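Esterase/lipase (Uncultured bacterium, PDB 3K6K) probably hydrolyses carboxylic ester bonds, as an alpha/beta-hydrolase-fold esterase related to hormone-sensitive lipase. Local coordinates at residues R139-T144 with D149-A154; M183-V188 with S249-L254; L192-N197 with A261-A266; L240-I245 with C301-A306. One frame throughout, in Å; residues are numbered along the deposited sequence.

Contact 1 (R139-T144 with D149-A154); sequences RALLKT and DRIIIA
Ile151 packs its two outer methyls against Leu141, the two side chains reaching toward each other and meeting tip to tip. The closest approach is Ile151 CD1 to Leu141 CG at 3.8 Å, and a second touch, Ile151 CG2 to Leu141 CD2 at 4.0 Å, lies beside it, so both branches of the isoleucine are used. Leu141 has CG anti to its backbone nitrogen (chi1 173°), which carries the isobutyl group out from the helix toward the strand. The same Ile151 CD1 also meets Leu142, whose CD2 comes within 4.2 Å of it; here the side chains cross at about a right angle, and Leu142 adds its methyl from the flank. CD1 of the isoleucine thus sits between two consecutive leucines of helix 129-145.

The helix runs into strand 151-156 through a short connection, so the contact closes a tight helix-to-strand junction in the alpha/beta hydrolase fold. Around it, Leu141 also rests on His82 and Leu84 of the neighbouring strand 82-86, while Ile151 touches Tyr138 and Ala145 of helix 129-145. No hydrogen bond links the two segments, and every touch between their side chains is made by aliphatic carbon. With no polar group to set a bonding direction, helix and strand are joined here by packing and by the exclusion of water.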
loop_
_atom_site.group_PDB
_atom_site.type_symbol
_atom_site.label_atom_id
_atom_site.label_comp_id
_atom_site.label_asym_id
_atom_site.label_seq_id
_atom_site.Cartn_x
_atom_site.Cartn_y
_atom_site.Cartn_z
ATOM N N ARG A 139 3.234 -21.155 18.775
ATOM C CA ARG A 139 4.268 -21.875 19.539
ATOM C C ARG A 139 4.244 -23.353 19.124
ATOM O O ARG A 139 5.271 -23.936 18.697
ATOM C CB ARG A 139 4.008 -21.701 21.035
ATOM C CG ARG A 139 5.140 -22.091 21.992
ATOM C CD ARG A 139 4.752 -21.635 23.442
ATOM N NE ARG A 139 5.880 -21.024 24.171
ATOM C CZ ARG A 139 5.917 -19.780 24.694
ATOM N NH1 ARG A 139 4.890 -18.913 24.604
ATOM N NH2 ARG A 139 7.020 -19.397 25.335
ATOM N N ALA A 140 3.048 -23.929 19.140
ATOM C CA ALA A 140 2.900 -25.317 18.767
ATOM C C ALA A 140 3.236 -25.549 17.329
ATOM O O ALA A 140 3.755 -26.606 16.966
ATOM C CB ALA A 140 1.495 -25.793 19.076
ATOM N N LEU A 141 2.939 -24.575 16.483
ATOM C CA LEU A 141 3.217 -24.742 15.063
ATOM C C LEU A 141 4.746 -24.629 14.746
ATOM O O LEU A 141 5.264 -25.257 13.808
ATOM C CB LEU A 141 2.309 -23.750 14.272
ATOM C CG LEU A 141 2.381 -23.482 12.769
ATOM C CD1 LEU A 141 2.122 -24.718 11.881
ATOM C CD2 LEU A 141 1.378 -22.348 12.476
ATOM N N LEU A 142 5.454 -23.821 15.531
ATOM C CA LEU A 142 6.923 -23.727 15.411
ATOM C C LEU A 142 7.600 -25.108 15.475
ATOM O O LEU A 142 8.420 -25.437 14.603
ATOM C CB LEU A 142 7.496 -22.773 16.457
ATOM C CG LEU A 142 7.296 -21.285 16.154
ATOM C CD1 LEU A 142 7.532 -20.420 17.363
ATOM C CD2 LEU A 142 8.219 -20.867 15.058
ATOM N N LYS A 143 7.216 -25.924 16.467
ATOM C CA LYS A 143 7.644 -27.380 16.567
ATOM C C LYS A 143 7.206 -28.273 15.400
ATOM O O LYS A 143 8.029 -29.061 14.939
ATOM C CB LYS A 143 7.224 -28.068 17.886
ATOM C CG LYS A 143 7.180 -27.146 19.131
ATOM C CD LYS A 143 7.188 -27.935 20.436
ATOM C CE LYS A 143 7.326 -26.990 21.649
ATOM N NZ LYS A 143 7.545 -27.728 22.938
ATOM N N THR A 144 5.938 -28.188 14.944
ATOM C CA THR A 144 5.455 -29.007 13.813
ATOM C C THR A 144 6.155 -28.619 12.512
ATOM O O THR A 144 6.578 -29.496 11.754
ATOM C CB THR A 144 3.918 -28.950 13.585
ATOM O OG1 THR A 144 3.225 -29.472 14.724
ATOM C CG2 THR A 144 3.510 -29.786 12.344
ATOM N N ASP A 149 10.488 -19.946 9.491
ATOM C CA ASP A 149 10.711 -19.396 8.175
ATOM C C ASP A 149 9.884 -20.127 7.142
ATOM O O ASP A 149 10.053 -19.944 5.907
ATOM C CB ASP A 149 12.163 -19.607 7.762
ATOM C CG ASP A 149 13.160 -18.859 8.640
ATOM O OD1 ASP A 149 14.337 -19.298 8.708
ATOM O OD2 ASP A 149 12.804 -17.837 9.252
ATOM N N ARG A 150 9.046 -21.032 7.625
ATOM C CA ARG A 150 8.145 -21.665 6.720
ATOM C C ARG A 150 6.700 -21.439 7.127
ATOM O O ARG A 150 5.809 -22.083 6.631
ATOM C CB ARG A 150 8.557 -23.132 6.447
ATOM C CG ARG A 150 9.397 -23.253 5.115
ATOM C CD ARG A 150 10.209 -24.553 4.970
ATOM N NE ARG A 150 10.473 -25.145 6.290
ATOM C CZ ARG A 150 11.392 -26.076 6.541
ATOM N NH1 ARG A 150 12.173 -26.536 5.543
ATOM N NH2 ARG A 150 11.533 -26.534 7.797
ATOM N N ILE A 151 6.495 -20.437 7.961
ATOM C CA ILE A 151 5.185 -20.095 8.438
ATOM C C ILE A 151 4.833 -18.692 8.003
ATOM O O ILE A 151 5.660 -17.774 8.151
ATOM C CB ILE A 151 5.110 -20.195 9.946
ATOM C CG1 ILE A 151 5.474 -21.626 10.372
ATOM C CG2 ILE A 151 3.717 -19.874 10.439
ATOM C CD1 ILE A 151 5.663 -21.718 11.864
ATOM N N ILE A 152 3.625 -18.556 7.432
ATOM C CA ILE A 152 2.938 -17.280 7.261
ATOM C C ILE A 152 1.726 -17.158 8.204
ATOM O O ILE A 152 1.030 -18.137 8.490
ATOM C CB ILE A 152 2.432 -17.144 5.831
ATOM C CG1 ILE A 152 3.608 -17.175 4.817
ATOM C CG2 ILE A 152 1.595 -15.887 5.721
ATOM C CD1 ILE A 152 4.448 -15.820 4.748
ATOM N N ILE A 153 1.443 -15.954 8.669
ATOM C CA ILE A 153 0.279 -15.766 9.511
ATOM C C ILE A 153 -0.687 -14.885 8.730
ATOM O O ILE A 153 -0.293 -13.793 8.294
ATOM C CB ILE A 153 0.601 -15.074 10.798
ATOM C CG1 ILE A 153 1.926 -15.560 11.345
ATOM C CG2 ILE A 153 -0.509 -15.236 11.776
ATOM C CD1 ILE A 153 1.913 -16.916 12.000
ATOM N N ALA A 154 -1.931 -15.387 8.570
ATOM C CA ALA A 154 -2.954 -14.789 7.722
ATOM C C ALA A 154 -4.285 -14.707 8.460
ATOM O O ALA A 154 -4.503 -15.385 9.439
ATOM C CB ALA A 154 -3.104 -15.583 6.459
#

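Contact 2 (M183-V188 with S249-L254); sequences MLSPFV and SEEALL
Glu251 comes first along 249-254 to touch 183-188, and its carboxylate receives the hydroxyl of Ser185: the hydrogen bond from Ser185 OG to Glu251 OE2 is very short, at 2.5 Å. A bend at chi2 (-143°) turns the carboxylate of the glutamate toward the serine, whose CB lies 3.6 Å from OE1 of Glu251 as well as being close to OE2. OE2 has a second donor in the backbone N of Gly248, and OE1 takes ND1 of His281, so serine and glycine fix the rotation of the carboxylate that faces the histidine. An alanine here would probably leave both Ser185 OG and His281 ND1 without their carboxylate partner and free the imidazole to turn.

A type I turn from Glu251 to Leu254 follows, closed by the bond from Leu254 N to Glu251 O (3.1 Å). It brings Leu253, at the N-cap position of helix 254-266, against Phe187. One methyl does the work: Leu253 CD1 lies 3.4 Å from Phe187 CD2, approaching the ring obliquely. A water oxygen 2.6 Å from Leu253 O donates to it, and also to Pro186 O at 2.8 Å, bridging two carbonyl oxygens, both acceptors.

The loops lie at the C-terminal ends of neighbouring strands 180-184 and 243-248, where alpha/beta hydrolases carry their catalytic residues; the geometry is consistent with a Ser157-His281-Glu251 catalytic triad, with Glu251 as its acid.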
loop_
_atom_site.group_PDB
_atom_site.type_symbol
_atom_site.label_atom_id
_atom_site.label_comp_id
_atom_site.label_asym_id
_atom_site.label_seq_id
_atom_site.Cartn_x
_atom_site.Cartn_y
_atom_site.Cartn_z
ATOM N N MET A 183 -2.886 -9.957 5.721
ATOM C CA MET A 183 -4.120 -9.441 6.344
ATOM C C MET A 183 -5.162 -8.948 5.321
ATOM O O MET A 183 -4.884 -8.115 4.479
ATOM C CB MET A 183 -3.817 -8.324 7.372
ATOM C CG MET A 183 -2.931 -8.770 8.535
ATOM S SD MET A 183 -2.380 -7.331 9.475
ATOM C CE MET A 183 -0.821 -6.998 8.675
ATOM N N LEU A 184 -6.377 -9.467 5.413
ATOM C CA LEU A 184 -7.428 -9.182 4.445
ATOM C C LEU A 184 -8.393 -8.258 5.207
ATOM O O LEU A 184 -9.009 -8.713 6.184
ATOM C CB LEU A 184 -8.075 -10.535 4.066
ATOM C CG LEU A 184 -7.544 -11.394 2.918
ATOM C CD1 LEU A 184 -6.096 -11.087 2.484
ATOM C CD2 LEU A 184 -7.807 -12.922 3.003
ATOM N N SER A 185 -8.466 -6.960 4.846
ATOM C CA SER A 185 -9.350 -5.991 5.502
ATOM C C SER A 185 -9.211 -6.023 7.033
ATOM O O SER A 185 -10.231 -6.159 7.749
ATOM C CB SER A 185 -10.827 -6.292 5.187
ATOM O OG SER A 185 -11.152 -6.144 3.788
ATOM N N PRO A 186 -7.972 -5.858 7.554
ATOM C CA PRO A 186 -7.763 -6.041 8.980
ATOM C C PRO A 186 -8.549 -5.067 9.881
ATOM O O PRO A 186 -8.698 -3.882 9.551
ATOM C CB PRO A 186 -6.239 -5.869 9.141
ATOM C CG PRO A 186 -5.793 -5.188 7.968
ATOM C CD PRO A 186 -6.752 -5.406 6.866
ATOM N N PHE A 187 -9.085 -5.581 10.983
ATOM C CA PHE A 187 -9.809 -4.750 11.985
ATOM C C PHE A 187 -8.801 -4.463 13.081
ATOM O O PHE A 187 -8.457 -5.349 13.854
ATOM C CB PHE A 187 -11.008 -5.534 12.528
ATOM C CG PHE A 187 -11.906 -4.751 13.495
ATOM C CD1 PHE A 187 -12.739 -5.431 14.361
ATOM C CD2 PHE A 187 -11.955 -3.345 13.482
ATOM C CE1 PHE A 187 -13.555 -4.765 15.219
ATOM C CE2 PHE A 187 -12.794 -2.672 14.303
ATOM C CZ PHE A 187 -13.617 -3.379 15.178
ATOM N N VAL A 188 -8.276 -3.242 13.118
ATOM C CA VAL A 188 -7.136 -2.990 13.948
ATOM C C VAL A 188 -7.251 -1.742 14.780
ATOM O O VAL A 188 -6.297 -1.378 15.472
ATOM C CB VAL A 188 -5.826 -2.951 13.136
ATOM C CG1 VAL A 188 -5.371 -4.346 12.859
ATOM C CG2 VAL A 188 -5.982 -2.130 11.857
ATOM N N SER A 249 -12.266 -0.764 -1.484
ATOM C CA SER A 249 -12.736 0.585 -1.401
ATOM C C SER A 249 -13.947 0.761 -0.500
ATOM O O SER A 249 -14.044 1.804 0.173
ATOM C CB SER A 249 -13.141 1.102 -2.796
ATOM O OG SER A 249 -13.674 0.037 -3.612
ATOM N N GLU A 250 -14.895 -0.181 -0.534
ATOM C CA GLU A 250 -16.200 0.058 0.129
ATOM C C GLU A 250 -16.154 -0.353 1.600
ATOM O O GLU A 250 -16.969 -1.172 2.124
ATOM C CB GLU A 250 -17.345 -0.644 -0.576
ATOM C CG GLU A 250 -17.347 -0.473 -2.063
ATOM C CD GLU A 250 -17.301 0.945 -2.520
ATOM O OE1 GLU A 250 -18.281 1.663 -2.324
ATOM O OE2 GLU A 250 -16.292 1.355 -3.137
ATOM N N GLU A 251 -15.203 0.234 2.294
ATOM C CA GLU A 251 -14.901 -0.243 3.614
ATOM C C GLU A 251 -14.857 0.849 4.700
ATOM O O GLU A 251 -14.025 1.774 4.683
ATOM C CB GLU A 251 -13.600 -1.037 3.560
ATOM C CG GLU A 251 -13.738 -2.295 2.760
ATOM C CD GLU A 251 -12.948 -3.441 3.354
ATOM O OE1 GLU A 251 -13.028 -3.568 4.577
ATOM O OE2 GLU A 251 -12.248 -4.219 2.633
ATOM N N ALA A 252 -15.771 0.721 5.654
ATOM C CA ALA A 252 -15.746 1.573 6.840
ATOM C C ALA A 252 -14.343 1.503 7.526
ATOM O O ALA A 252 -13.954 2.456 8.185
ATOM C CB ALA A 252 -16.822 1.114 7.822
ATOM N N LEU A 253 -13.647 0.362 7.379
ATOM C CA LEU A 253 -12.347 0.045 8.015
ATOM C C LEU A 253 -11.136 0.169 7.019
ATOM O O LEU A 253 -10.061 -0.410 7.202
ATOM C CB LEU A 253 -12.381 -1.345 8.662
ATOM C CG LEU A 253 -13.513 -1.692 9.647
ATOM C CD1 LEU A 253 -13.290 -3.035 10.337
ATOM C CD2 LEU A 253 -13.621 -0.579 10.705
ATOM N N LEU A 254 -11.350 0.911 5.958
ATOM C CA LEU A 254 -10.276 1.256 5.048
ATOM C C LEU A 254 -9.169 1.997 5.759
ATOM O O LEU A 254 -7.994 1.774 5.435
ATOM C CB LEU A 254 -10.756 2.130 3.886
ATOM C CG LEU A 254 -9.663 2.561 2.875
ATOM C CD1 LEU A 254 -9.118 1.387 2.138
ATOM C CD2 LEU A 254 -10.224 3.608 1.845
HETATM O O HOH W 1 -8.849 -2.738 6.986
#

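Contact 3 (L192-N197 with A261-A266); sequences LSRWSN and AERAGA. With SO4 (sulfate ion), chain F.
The backbones stay far apart, the nearest pair of CA atoms, Arg194 and Glu262, being 13.0 Å from each other, so two long arginine side chains span the gap from a loop and a helix. Their guanidinium planes stand 85° apart, with NH2 of Arg194 3.3 Å from NH2 of Arg263. Two donors cannot bond each other; a sulfate ion, probably from the crystallisation liquor, joins them. Arg194 NH2 donates to sulfate O1 at 2.8 Å. Arg263 grips O4 with both terminal nitrogens, from NH1 at 2.8 Å and from NH2 at 2.6 Å, and the sulfate lies at the edge of each guanidinium.

At another edge of the same guanidinium, Arg263 NE makes a salt bridge to Glu262 OE2 (2.9 Å), nearly straight at 169° and in the guanidinium plane, using the anti lone pair of the oxygen. The Arg263 chain bends at chi2 (-53°), which places NE beside Glu262 while NH1 and NH2 reach the sulfate. A leucine in place of Arg263 would probably leave sulfate O4 without these two donors and Glu262 without its salt-bridge mate.

Arg194 NH1 has its own salt bridge to Asp189. The contact lies at the surface between the start of helix 195-199 and the end of helix 254-266, whose inner side rests on strand 271-276, and at the dimer interface, where Arg263 makes a cation-pi contact with Trp195 of the second subunit.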
loop_
_atom_site.group_PDB
_atom_site.type_symbol
_atom_site.label_atom_id
_atom_site.label_comp_id
_atom_site.label_asym_id
_atom_site.label_seq_id
_atom_site.Cartn_x
_atom_site.Cartn_y
_atom_site.Cartn_z
ATOM N N LEU A 192 -12.722 2.958 16.282
ATOM C CA LEU A 192 -13.670 3.313 15.211
ATOM C C LEU A 192 -13.922 4.820 15.008
ATOM O O LEU A 192 -15.053 5.267 15.175
ATOM C CB LEU A 192 -15.019 2.598 15.432
ATOM C CG LEU A 192 -15.011 1.060 15.680
ATOM C CD1 LEU A 192 -16.309 0.618 16.282
ATOM C CD2 LEU A 192 -14.817 0.284 14.395
ATOM N N SER A 193 -12.915 5.575 14.546
ATOM C CA SER A 193 -12.880 7.046 14.735
ATOM C C SER A 193 -12.232 7.774 13.579
ATOM O O SER A 193 -12.326 9.017 13.464
ATOM C CB SER A 193 -12.270 7.375 16.099
ATOM O OG SER A 193 -10.908 6.979 16.168
ATOM N N ARG A 194 -11.570 6.987 12.730
ATOM C CA ARG A 194 -10.687 7.416 11.647
ATOM C C ARG A 194 -11.531 7.786 10.406
ATOM O O ARG A 194 -12.766 7.636 10.423
ATOM C CB ARG A 194 -9.645 6.282 11.411
ATOM C CG ARG A 194 -8.547 6.417 12.460
ATOM C CD ARG A 194 -7.462 5.361 12.649
ATOM N NE ARG A 194 -6.288 6.184 12.752
ATOM C CZ ARG A 194 -5.722 6.636 13.864
ATOM N NH1 ARG A 194 -6.081 6.252 15.072
ATOM N NH2 ARG A 194 -4.719 7.459 13.731
ATOM N N TRP A 195 -10.891 8.262 9.342
ATOM C CA TRP A 195 -11.609 8.869 8.235
ATOM C C TRP A 195 -12.658 7.956 7.542
ATOM O O TRP A 195 -13.814 8.396 7.323
ATOM C CB TRP A 195 -10.610 9.431 7.235
ATOM C CG TRP A 195 -11.222 10.088 6.042
ATOM C CD1 TRP A 195 -11.537 11.419 5.935
ATOM C CD2 TRP A 195 -11.644 9.474 4.769
ATOM N NE1 TRP A 195 -12.084 11.676 4.689
ATOM C CE2 TRP A 195 -12.159 10.512 3.956
ATOM C CE3 TRP A 195 -11.578 8.185 4.234
ATOM C CZ2 TRP A 195 -12.657 10.292 2.651
ATOM C CZ3 TRP A 195 -12.067 7.969 2.928
ATOM C CH2 TRP A 195 -12.620 9.018 2.160
ATOM N N SER A 196 -12.286 6.709 7.190
ATOM C CA SER A 196 -13.235 5.847 6.469
ATOM C C SER A 196 -14.422 5.496 7.368
ATOM O O SER A 196 -15.530 5.271 6.866
ATOM C CB SER A 196 -12.574 4.559 5.903
ATOM O OG SER A 196 -11.899 3.803 6.911
ATOM N N ASN A 197 -14.202 5.431 8.676
ATOM C CA ASN A 197 -15.294 5.069 9.600
ATOM C C ASN A 197 -16.521 5.931 9.432
ATOM O O ASN A 197 -17.645 5.465 9.624
ATOM C CB ASN A 197 -14.865 5.133 11.056
ATOM C CG ASN A 197 -13.803 4.148 11.357
ATOM O OD1 ASN A 197 -14.045 3.062 11.919
ATOM N ND2 ASN A 197 -12.610 4.461 10.905
ATOM N N ALA A 261 -0.639 0.654 7.844
ATOM C CA ALA A 261 0.489 0.776 6.908
ATOM C C ALA A 261 1.331 1.997 7.354
ATOM O O ALA A 261 2.545 1.906 7.457
ATOM C CB ALA A 261 -0.012 0.908 5.442
ATOM N N GLU A 262 0.677 3.130 7.630
ATOM C CA GLU A 262 1.405 4.286 8.103
ATOM C C GLU A 262 2.377 3.895 9.237
ATOM O O GLU A 262 3.634 4.075 9.124
ATOM C CB GLU A 262 0.439 5.372 8.592
ATOM C CG GLU A 262 1.097 6.698 8.883
ATOM C CD GLU A 262 0.081 7.727 9.135
ATOM O OE1 GLU A 262 -0.258 8.479 8.232
ATOM O OE2 GLU A 262 -0.476 7.737 10.233
ATOM N N ARG A 263 1.815 3.284 10.276
ATOM C CA ARG A 263 2.494 3.098 11.515
ATOM C C ARG A 263 3.419 1.896 11.436
ATOM O O ARG A 263 4.554 1.876 11.983
ATOM C CB ARG A 263 1.498 2.967 12.689
ATOM C CG ARG A 263 0.446 4.144 12.773
ATOM C CD ARG A 263 1.125 5.561 12.786
ATOM N NE ARG A 263 0.115 6.634 12.860
ATOM C CZ ARG A 263 -0.519 7.010 13.979
ATOM N NH1 ARG A 263 -0.223 6.419 15.135
ATOM N NH2 ARG A 263 -1.451 7.970 13.946
ATOM N N ALA A 264 2.984 0.872 10.754
ATOM C CA ALA A 264 3.913 -0.245 10.649
ATOM C C ALA A 264 5.173 0.222 9.817
ATOM O O ALA A 264 6.324 -0.069 10.185
ATOM C CB ALA A 264 3.253 -1.428 10.121
ATOM N N GLY A 265 4.962 1.007 8.767
ATOM C CA GLY A 265 6.073 1.396 7.892
ATOM C C GLY A 265 7.030 2.271 8.671
ATOM O O GLY A 265 8.225 2.091 8.562
ATOM N N ALA A 266 6.487 3.150 9.517
ATOM C CA ALA A 266 7.289 4.118 10.282
ATOM C C ALA A 266 8.043 3.432 11.403
ATOM O O ALA A 266 9.045 3.975 11.896
ATOM C CB ALA A 266 6.386 5.247 10.877
HETATM S S SO4 F . -3.118 8.950 16.727
HETATM O O1 SO4 F . -4.152 9.315 15.754
HETATM O O2 SO4 F . -2.103 10.029 16.728
HETATM O O3 SO4 F . -3.722 8.677 18.041
HETATM O O4 SO4 F . -2.432 7.712 16.388
HETATM O O HOH W 2 -2.292 8.502 11.653
#

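Contact 4 (L240-I245 with C301-A306); sequences LPEMLI and CHWISA
Strand 243-248 of the central sheet is packed here by the C-terminal helix 291-305, and the contact is built on one aromatic side chain, Trp303. Its indole carries Leu244 over one face: Leu244 CB stands 3.7 Å from the centroid of the six-membered ring, 15° off the ring normal, a CH-pi contact. The methyls of the leucine continue over the pyrrole part, with CD2 at 3.7 Å from Trp303 CG and CD1 at 3.9 Å from Trp303 CD1. The two side chains slide past each other in opposite directions, which lays CB over the six-membered ring and the methyls over the five-membered one. Trp303 has CG anti to its backbone N (chi1 -165°), which holds the indole out from the helix against the leucine.

At the ring's edge the backbone carbonyl of Glu242 closes in, its O 3.4 Å from Trp303 CH2 and near the ring plane. Glu242 CG lies 4.1 Å from Trp303 CZ2, and the carboxylate plane is 87° from the ring. The polar ends look elsewhere: Glu242 forms a salt bridge with Arg307, which also makes a cation-pi contact with Trp303, and Trp303 NE1 donates to Glu272 OE1. Bound at its nitrogen and covered by leucine, the indole is held against turning. Such layering of a helix on a parallel part of the sheet is characteristic of the alpha/beta hydrolase fold.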
loop_
_atom_site.group_PDB
_atom_site.type_symbol
_atom_site.label_atom_id
_atom_site.label_comp_id
_atom_site.label_asym_id
_atom_site.label_seq_id
_atom_site.Cartn_x
_atom_site.Cartn_y
_atom_site.Cartn_z
ATOM N N LEU A 240 8.271 -6.513 13.818
ATOM C CA LEU A 240 7.336 -7.362 13.067
ATOM C C LEU A 240 7.855 -7.649 11.662
ATOM O O LEU A 240 8.569 -6.807 11.092
ATOM C CB LEU A 240 5.971 -6.712 13.034
ATOM C CG LEU A 240 5.260 -6.720 14.403
ATOM C CD1 LEU A 240 3.879 -6.216 14.194
ATOM C CD2 LEU A 240 5.198 -8.095 15.079
ATOM N N PRO A 241 7.533 -8.833 11.123
ATOM C CA PRO A 241 7.897 -9.356 9.806
ATOM C C PRO A 241 7.091 -8.753 8.641
ATOM O O PRO A 241 6.079 -8.047 8.859
ATOM C CB PRO A 241 7.579 -10.852 9.916
ATOM C CG PRO A 241 6.755 -11.036 11.106
ATOM C CD PRO A 241 6.714 -9.783 11.903
ATOM N N GLU A 242 7.515 -8.984 7.411
ATOM C CA GLU A 242 6.855 -8.281 6.298
ATOM C C GLU A 242 5.346 -8.487 6.174
ATOM O O GLU A 242 4.839 -9.588 6.346
ATOM C CB GLU A 242 7.557 -8.462 4.990
ATOM C CG GLU A 242 8.025 -9.834 4.715
ATOM C CD GLU A 242 9.128 -9.854 3.637
ATOM O OE1 GLU A 242 9.052 -9.071 2.666
ATOM O OE2 GLU A 242 10.042 -10.689 3.739
ATOM N N MET A 243 4.650 -7.403 5.849
ATOM C CA MET A 243 3.213 -7.385 5.832
ATOM C C MET A 243 2.701 -7.181 4.404
ATOM O O MET A 243 3.240 -6.349 3.657
ATOM C CB MET A 243 2.740 -6.244 6.704
ATOM C CG MET A 243 2.921 -6.436 8.208
ATOM S SD MET A 243 2.254 -4.941 8.991
ATOM C CE MET A 243 2.338 -5.230 10.766
ATOM N N LEU A 244 1.694 -7.983 4.024
ATOM C CA LEU A 244 0.904 -7.753 2.826
ATOM C C LEU A 244 -0.501 -7.532 3.370
ATOM O O LEU A 244 -1.010 -8.362 4.120
ATOM C CB LEU A 244 0.972 -8.949 1.886
ATOM C CG LEU A 244 0.152 -8.821 0.567
ATOM C CD1 LEU A 244 0.805 -7.834 -0.512
ATOM C CD2 LEU A 244 -0.148 -10.205 -0.020
ATOM N N ILE A 245 -1.073 -6.356 3.093
ATOM C CA ILE A 245 -2.462 -6.005 3.405
ATOM C C ILE A 245 -3.288 -5.891 2.085
ATOM O O ILE A 245 -2.885 -5.236 1.105
ATOM C CB ILE A 245 -2.549 -4.666 4.242
ATOM C CG1 ILE A 245 -1.651 -4.713 5.472
ATOM C CG2 ILE A 245 -3.988 -4.406 4.719
ATOM C CD1 ILE A 245 -1.415 -3.436 6.032
ATOM N N CYS A 301 -1.158 -15.525 -2.809
ATOM C CA CYS A 301 -0.463 -16.807 -2.838
ATOM C C CYS A 301 0.911 -16.630 -3.460
ATOM O O CYS A 301 1.882 -17.166 -2.950
ATOM C CB CYS A 301 -1.297 -17.921 -3.508
ATOM S SG CYS A 301 -2.682 -18.471 -2.412
ATOM N N HIS A 302 0.996 -15.867 -4.533
ATOM C CA HIS A 302 2.286 -15.582 -5.104
ATOM C C HIS A 302 3.194 -14.965 -4.005
ATOM O O HIS A 302 4.371 -15.357 -3.828
ATOM C CB HIS A 302 2.131 -14.639 -6.302
ATOM C CG HIS A 302 3.333 -14.593 -7.198
ATOM N ND1 HIS A 302 3.546 -15.515 -8.209
ATOM C CD2 HIS A 302 4.387 -13.734 -7.247
ATOM C CE1 HIS A 302 4.675 -15.226 -8.843
ATOM N NE2 HIS A 302 5.209 -14.157 -8.273
ATOM N N TRP A 303 2.648 -14.007 -3.263
ATOM C CA TRP A 303 3.387 -13.372 -2.217
ATOM C C TRP A 303 3.828 -14.424 -1.237
ATOM O O TRP A 303 5.004 -14.483 -0.854
ATOM C CB TRP A 303 2.530 -12.376 -1.504
ATOM C CG TRP A 303 3.292 -11.429 -0.639
ATOM C CD1 TRP A 303 3.893 -10.213 -1.026
ATOM C CD2 TRP A 303 3.482 -11.526 0.769
ATOM N NE1 TRP A 303 4.470 -9.614 0.077
ATOM C CE2 TRP A 303 4.223 -10.392 1.182
ATOM C CE3 TRP A 303 3.097 -12.448 1.720
ATOM C CZ2 TRP A 303 4.558 -10.171 2.536
ATOM C CZ3 TRP A 303 3.454 -12.243 3.027
ATOM C CH2 TRP A 303 4.171 -11.104 3.433
ATOM N N ILE A 304 2.885 -15.243 -0.815
ATOM C CA ILE A 304 3.201 -16.165 0.215
ATOM C C ILE A 304 4.293 -17.071 -0.285
ATOM O O ILE A 304 5.340 -17.192 0.327
ATOM C CB ILE A 304 1.990 -16.984 0.711
ATOM C CG1 ILE A 304 1.142 -16.144 1.659
ATOM C CG2 ILE A 304 2.466 -18.259 1.466
ATOM C CD1 ILE A 304 -0.220 -16.746 1.930
ATOM N N SER A 305 4.060 -17.681 -1.439
ATOM C CA SER A 305 4.900 -18.782 -1.846
ATOM C C SER A 305 6.254 -18.296 -2.360
ATOM O O SER A 305 7.067 -19.115 -2.796
ATOM C CB SER A 305 4.148 -19.694 -2.848
ATOM O OG SER A 305 4.590 -19.421 -4.153
ATOM N N ALA A 306 6.501 -16.988 -2.291
ATOM C CA ALA A 306 7.799 -16.424 -2.637
ATOM C C ALA A 306 8.581 -15.854 -1.426
ATOM O O ALA A 306 9.639 -15.253 -1.600
ATOM C CB ALA A 306 7.651 -15.385 -3.704
#

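Overall arrangement
Contacts 1, 2 and 4 are buried and reach one sheet, through strands 151-156, 180-184 and 243-248, which lie side by side in that order; contact 3 is at the surface. Contacts 1 and 4 each set a helix against a strand with apolar packing, and they meet where Ile152 touches Ile304 and Trp303. Contact 2 joins loops at the strand ends and is more polar, while contact 3 gathers charged groups around an anion. Contacts 2 and 3 are adjacent, linked by Ser196 at Ala252, and both touch the second subunit. Met243 links contact 4 to Met183 of contact 2 and to Ala264 of contact 3.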